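Local coordinates for protein putative glutathionylspermidine synthase (Methylobacillus flagellatus, PDB 3N6X) that is of unproven function but, as a putative glutathionylspermidine synthase with a circularly permuted ATP-grasp fold, probably joins a carboxylate to an amine at the expense of ATP, at residues A25-A28 against A29-Q32; F101-D104 against V105-Q109; L355-V358 against L359-A363. One frame throughout, in Å; residues are numbered along the deposited sequence.

Contact 1 (A25-A28 against A29-Q32); sequences AEYA and AWLQ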
# COMPACT_ATOMS: atom_id res chain seq x y z
N ALA A 25 18.46 16.08 14.24
CA ALA A 25 19.67 16.81 14.69
C ALA A 25 20.95 16.11 14.20
O ALA A 25 21.80 16.76 13.57
CB ALA A 25 19.68 16.93 16.21
N GLU A 26 21.05 14.78 14.44
CA GLU A 26 22.19 13.97 14.02
C GLU A 26 22.37 13.97 12.50
O GLU A 26 23.52 13.96 12.03
CB GLU A 26 22.06 12.55 14.57
CG GLU A 26 23.37 11.78 14.56
CD GLU A 26 24.44 12.30 15.49
OE1 GLU A 26 24.17 12.39 16.71
OE2 GLU A 26 25.56 12.60 15.01
N TYR A 27 21.26 14.01 11.73
CA TYR A 27 21.35 14.05 10.27
C TYR A 27 21.89 15.41 9.81
O TYR A 27 22.69 15.47 8.88
CB TYR A 27 19.99 13.74 9.60
CG TYR A 27 20.06 13.72 8.09
CD1 TYR A 27 20.46 12.58 7.40
CD2 TYR A 27 19.78 14.87 7.34
CE1 TYR A 27 20.57 12.57 6.01
CE2 TYR A 27 19.89 14.87 5.95
CZ TYR A 27 20.28 13.72 5.29
OH TYR A 27 20.41 13.70 3.91
N ALA A 28 21.45 16.50 10.48
CA ALA A 28 21.91 17.87 10.18
C ALA A 28 23.42 18.00 10.44
O ALA A 28 24.14 18.59 9.63
CB ALA A 28 21.14 18.87 11.02
N ALA A 29 23.90 17.39 11.55
CA ALA A 29 25.32 17.36 11.92
C ALA A 29 26.13 16.65 10.83
O ALA A 29 27.03 17.26 10.25
CB ALA A 29 25.50 16.64 13.25
N TRP A 30 25.74 15.40 10.48
CA TRP A 30 26.38 14.63 9.41
C TRP A 30 26.41 15.43 8.10
O TRP A 30 27.43 15.43 7.40
CB TRP A 30 25.65 13.29 9.20
CG TRP A 30 26.10 12.54 7.98
CD1 TRP A 30 27.15 11.68 7.89
CD2 TRP A 30 25.51 12.60 6.67
NE1 TRP A 30 27.25 11.18 6.61
CE2 TRP A 30 26.26 11.73 5.84
CE3 TRP A 30 24.40 13.27 6.13
CZ2 TRP A 30 25.94 11.53 4.49
CZ3 TRP A 30 24.10 13.08 4.79
CH2 TRP A 30 24.86 12.21 3.99
N LEU A 31 25.29 16.12 7.78
CA LEU A 31 25.13 16.90 6.55
C LEU A 31 26.14 18.07 6.49
O LEU A 31 26.66 18.36 5.41
CB LEU A 31 23.68 17.40 6.42
CG LEU A 31 23.19 17.79 5.01
CD1 LEU A 31 23.18 16.59 4.05
CD2 LEU A 31 21.81 18.40 5.07
N GLN A 32 26.45 18.69 7.65
CA GLN A 32 27.43 19.78 7.72
C GLN A 32 28.86 19.27 7.48
O GLN A 32 29.63 19.92 6.78
CB GLN A 32 27.33 20.51 9.07
CG GLN A 32 26.50 21.78 8.99
CD GLN A 32 26.39 22.47 10.33
OE1 GLN A 32 25.39 22.35 11.04
NE2 GLN A 32 27.40 23.25 10.68
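The benzo atoms CE3 and CZ3 of Trp30 lie against the phenol of Tyr27, one turn earlier on the same helix. CE1 of Tyr27 is 3.8 Å from CZ3 of Trp30, and CE3 of the indole sits over one face of the phenol. The planes are inclined at 40° with centroids 5.3 Å apart, an intermediate, inclined pairing. Leu31 adds its methyls beside the same phenol, CD2 lying 4.1 Å from CE2 of Tyr27. A chi1 of -178° swings the Tyr27 ring along the helix toward the following turn, where its buried OH finds no polar partner. Beneath them runs the i to i+4 ladder, including Trp30 N to Glu26 O at 3.1 Å, almost straight, and Leu31 N to Tyr27 O at 2.9 Å. Farther out, Trp30 NE1 bonds to Glu186, its ring meets Phe184 edge-to-face, and Glu26 forms a salt bridge with Arg190. Broad aromatics suit the inner face, and an acid suits position 26 because Arg190 is there to pair with it. The arrangement is that of an amphipathic alpha-helix, 25-33, packed by its aromatic face against helix 185-190 and neighbouring loops.

Contact 2 (F101-D104 against V105-Q109); sequences FLHD and VYHDQ. With GOL (glycerol), chain U.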
# COMPACT_ATOMS: atom_id res chain seq x y z
N PHE A 101 -14.32 -7.90 9.07
CA PHE A 101 -15.39 -7.43 8.19
C PHE A 101 -15.57 -8.39 7.03
O PHE A 101 -16.70 -8.80 6.74
CB PHE A 101 -15.10 -6.01 7.67
CG PHE A 101 -15.99 -5.60 6.52
CD1 PHE A 101 -17.34 -5.32 6.74
CD2 PHE A 101 -15.50 -5.52 5.23
CE1 PHE A 101 -18.18 -4.98 5.68
CE2 PHE A 101 -16.34 -5.19 4.16
CZ PHE A 101 -17.68 -4.91 4.39
N LEU A 102 -14.45 -8.81 6.39
CA LEU A 102 -14.45 -9.74 5.25
C LEU A 102 -14.98 -11.12 5.63
O LEU A 102 -15.79 -11.68 4.89
CB LEU A 102 -13.06 -9.82 4.59
CG LEU A 102 -12.69 -8.59 3.75
CD1 LEU A 102 -11.18 -8.51 3.50
CD2 LEU A 102 -13.47 -8.57 2.41
N HIS A 103 -14.62 -11.63 6.80
CA HIS A 103 -15.21 -12.87 7.30
C HIS A 103 -16.73 -12.68 7.52
O HIS A 103 -17.52 -13.55 7.17
CB HIS A 103 -14.53 -13.32 8.61
CG HIS A 103 -15.17 -14.52 9.21
ND1 HIS A 103 -14.83 -15.80 8.80
CD2 HIS A 103 -16.18 -14.60 10.11
CE1 HIS A 103 -15.62 -16.62 9.48
NE2 HIS A 103 -16.45 -15.94 10.28
N ASP A 104 -17.12 -11.53 8.08
CA ASP A 104 -18.53 -11.26 8.35
C ASP A 104 -19.40 -11.16 7.07
O ASP A 104 -20.43 -11.83 7.00
CB ASP A 104 -18.68 -10.01 9.22
CG ASP A 104 -20.06 -9.80 9.83
OD1 ASP A 104 -20.74 -10.80 10.09
OD2 ASP A 104 -20.40 -8.65 10.12
N VAL A 105 -18.95 -10.38 6.02
CA VAL A 105 -19.74 -10.24 4.76
C VAL A 105 -19.98 -11.53 4.04
O VAL A 105 -20.95 -11.63 3.26
CB VAL A 105 -19.24 -9.16 3.77
CG1 VAL A 105 -19.61 -7.79 4.23
CG2 VAL A 105 -17.75 -9.28 3.47
N TYR A 106 -19.05 -12.49 4.17
CA TYR A 106 -19.16 -13.77 3.47
C TYR A 106 -19.70 -14.87 4.40
O TYR A 106 -19.74 -16.04 4.02
CB TYR A 106 -17.80 -14.16 2.86
CG TYR A 106 -17.38 -13.24 1.74
CD1 TYR A 106 -18.18 -13.06 0.62
CD2 TYR A 106 -16.15 -12.57 1.79
CE1 TYR A 106 -17.79 -12.21 -0.41
CE2 TYR A 106 -15.75 -11.73 0.75
CZ TYR A 106 -16.58 -11.55 -0.35
OH TYR A 106 -16.21 -10.71 -1.37
N HIS A 107 -20.17 -14.47 5.60
CA HIS A 107 -20.75 -15.41 6.55
C HIS A 107 -22.10 -14.94 7.08
O HIS A 107 -23.03 -14.88 6.30
CB HIS A 107 -19.74 -15.82 7.66
CG HIS A 107 -18.64 -16.70 7.14
ND1 HIS A 107 -17.47 -16.16 6.61
CD2 HIS A 107 -18.61 -18.05 7.00
CE1 HIS A 107 -16.75 -17.20 6.20
NE2 HIS A 107 -17.40 -18.35 6.40
N ASP A 108 -22.21 -14.57 8.37
CA ASP A 108 -23.50 -14.17 8.95
C ASP A 108 -23.93 -12.74 8.67
O ASP A 108 -25.09 -12.40 8.93
CB ASP A 108 -23.55 -14.47 10.46
CG ASP A 108 -23.47 -15.97 10.78
OD1 ASP A 108 -23.86 -16.79 9.91
OD2 ASP A 108 -23.03 -16.32 11.90
N GLN A 109 -23.03 -11.91 8.10
CA GLN A 109 -23.33 -10.50 7.76
C GLN A 109 -23.95 -9.75 8.94
O GLN A 109 -24.91 -9.00 8.76
CB GLN A 109 -24.19 -10.41 6.49
CG GLN A 109 -23.51 -11.07 5.29
CD GLN A 109 -24.35 -11.06 4.03
OE1 GLN A 109 -25.57 -10.97 4.07
NE2 GLN A 109 -23.69 -11.20 2.89
C1 GOL U . -19.07 -12.52 13.68
O1 GOL U . -18.41 -11.25 13.36
C2 GOL U . -19.05 -13.54 12.49
O2 GOL U . -18.91 -14.90 13.00
C3 GOL U . -20.37 -13.45 11.70
O3 GOL U . -20.19 -13.75 10.32
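The C-terminal end of the long helix 81-105 and the tight turn into helix 110-113 make up this contact, within the ATP-grasp family region. His107 turns back over His103: their imidazoles form an offset stack, centroids 4.0 Å apart and planes at 17°. The same ring, flat with an N-H at its edge, also anchors itself to the helix end: ND1 donates to a lone pair of His103 O at 2.7 Å, with the oxygen in the imidazole plane. Its NE2 is taken by Asp135. Two amides converge on Asp104 O from opposite faces of the carbonyl plane, His107 N at 3.0 Å and Gln109 N at 2.8 Å, and so close the turn. On the buried side, CG1 of compact Val105 comes within 3.5 Å of CE1 of Phe101. The Asp104 carboxylate accepts from the amides of Glu110 and Ile111, at the start of the next helix, and from Tyr334. A glycerol, probably from the crystallisation liquor, bridges the turn: Asp108 N donates to its O3 at 2.9 Å, and O3 bonds weakly to Asp104 OD1 at 3.0 Å. The Gln109 side chain reaches back, extended beyond CG, and NE2 donates to Val105 O at 2.8 Å.

Contact 3 (L355-V358 against L359-A363); sequences LKYV and LDNLA
Over one face of the Tyr357 ring lies the amide nitrogen of Asn361, ND2, 3.3 Å above the plane and close to its centre. The amide and ring planes are 29° apart, so the amide leans over the phenol without lying flat on it. Tyr357 is also stacked with Tyr347. Its first torsion, close to 180° (chi1 -178°), carries the ring forward along the helix beneath the asparagine. ND2 donates to Tyr357 O at 2.9 Å, so one residue supplies both the acceptor and the aromatic surface. The backbone N of Asn361 bonds to Val358 O at 3.1 Å and only weakly to Tyr357 O, as Asn361 leaves helical phi/psi at the end of helix 352-360. Asparagine suits this end because its short amide can fold back onto a carbonyl of the last turn. On the apolar side, Leu355 and Leu359 lie alongside each other, their CD1 methyls 3.7 Å apart, and both touch helix 386-398. CG1 of Val358 meets CD1 of Leu362 at 3.8 Å, and these two pack on strand 365-369. The chemistry implies a helix end finished by a side-chain amide: one N-H is spent on Tyr357 O, while the inclined amide over the pi face is probably weakly favourable.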
# COMPACT_ATOMS: atom_id res chain seq x y z
N LEU A 355 -21.97 14.78 -5.19
CA LEU A 355 -21.70 15.48 -6.45
C LEU A 355 -22.12 16.95 -6.36
O LEU A 355 -21.37 17.83 -6.76
CB LEU A 355 -22.42 14.77 -7.62
CG LEU A 355 -22.22 15.37 -9.02
CD1 LEU A 355 -20.75 15.41 -9.40
CD2 LEU A 355 -22.99 14.61 -10.04
N LYS A 356 -23.30 17.22 -5.77
CA LYS A 356 -23.81 18.59 -5.61
C LYS A 356 -22.86 19.42 -4.75
O LYS A 356 -22.49 20.53 -5.14
CB LYS A 356 -25.22 18.58 -5.00
CG LYS A 356 -25.68 19.95 -4.50
CD LYS A 356 -27.13 19.93 -4.03
CE LYS A 356 -27.38 19.00 -2.87
NZ LYS A 356 -28.78 19.08 -2.41
N TYR A 357 -22.43 18.86 -3.59
CA TYR A 357 -21.53 19.55 -2.67
C TYR A 357 -20.19 19.83 -3.31
O TYR A 357 -19.72 20.97 -3.27
CB TYR A 357 -21.35 18.76 -1.35
CG TYR A 357 -20.46 19.48 -0.36
CD1 TYR A 357 -19.08 19.31 -0.38
CD2 TYR A 357 -21.00 20.40 0.53
CE1 TYR A 357 -18.26 20.02 0.50
CE2 TYR A 357 -20.19 21.11 1.42
CZ TYR A 357 -18.82 20.92 1.39
OH TYR A 357 -18.01 21.63 2.24
N VAL A 358 -19.56 18.80 -3.91
CA VAL A 358 -18.24 18.92 -4.52
C VAL A 358 -18.19 19.99 -5.61
O VAL A 358 -17.32 20.85 -5.57
CB VAL A 358 -17.68 17.56 -4.98
CG1 VAL A 358 -16.35 17.73 -5.73
CG2 VAL A 358 -17.50 16.62 -3.80
N LEU A 359 -19.16 19.96 -6.57
CA LEU A 359 -19.21 20.95 -7.66
C LEU A 359 -19.44 22.36 -7.14
O LEU A 359 -18.97 23.32 -7.75
CB LEU A 359 -20.28 20.57 -8.69
CG LEU A 359 -20.01 19.31 -9.50
CD1 LEU A 359 -21.16 19.00 -10.40
CD2 LEU A 359 -18.71 19.43 -10.31
N ASP A 360 -20.12 22.49 -5.98
CA ASP A 360 -20.38 23.79 -5.36
C ASP A 360 -19.18 24.33 -4.55
O ASP A 360 -19.11 25.53 -4.30
CB ASP A 360 -21.65 23.72 -4.48
CG ASP A 360 -22.21 25.09 -4.10
OD1 ASP A 360 -22.47 25.91 -5.02
OD2 ASP A 360 -22.37 25.34 -2.89
N ASN A 361 -18.25 23.45 -4.13
CA ASN A 361 -17.10 23.84 -3.31
C ASN A 361 -15.79 23.33 -3.91
O ASN A 361 -14.82 23.10 -3.19
CB ASN A 361 -17.27 23.33 -1.88
CG ASN A 361 -18.51 23.85 -1.21
OD1 ASN A 361 -18.53 24.94 -0.65
ND2 ASN A 361 -19.58 23.08 -1.27
N LEU A 362 -15.75 23.21 -5.24
CA LEU A 362 -14.63 22.66 -6.01
C LEU A 362 -13.26 23.32 -5.74
O LEU A 362 -12.25 22.61 -5.72
CB LEU A 362 -14.97 22.69 -7.51
CG LEU A 362 -14.26 21.66 -8.39
CD1 LEU A 362 -14.64 20.24 -8.01
CD2 LEU A 362 -14.60 21.89 -9.85
N ALA A 363 -13.22 24.65 -5.51
CA ALA A 363 -11.97 25.39 -5.29
C ALA A 363 -11.36 25.17 -3.87
O ALA A 363 -10.32 25.76 -3.55
CB ALA A 363 -12.19 26.88 -5.55

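The three contacts are separate local packings, spaced widely along the chain and over the molecule. Contact 1 and contact 2 lie on opposite sides of the chain's centre, with centres 51 Å apart. Contact 3 is 45 Å from contact 1 and 35 Å from contact 2 between centres, and even the nearest atoms of contacts 2 and 3 are about 22 Å apart. Contact 1 falls inside a helix, whereas contacts 2 and 3 finish one, by a histidine and an asparagine respectively. None of the three has a substrate or nucleotide among its partners, so none can be placed at the active site; glycerol, probably from crystallisation, binds Glu26 N beside contact 1 and Asp108 N in contact 2.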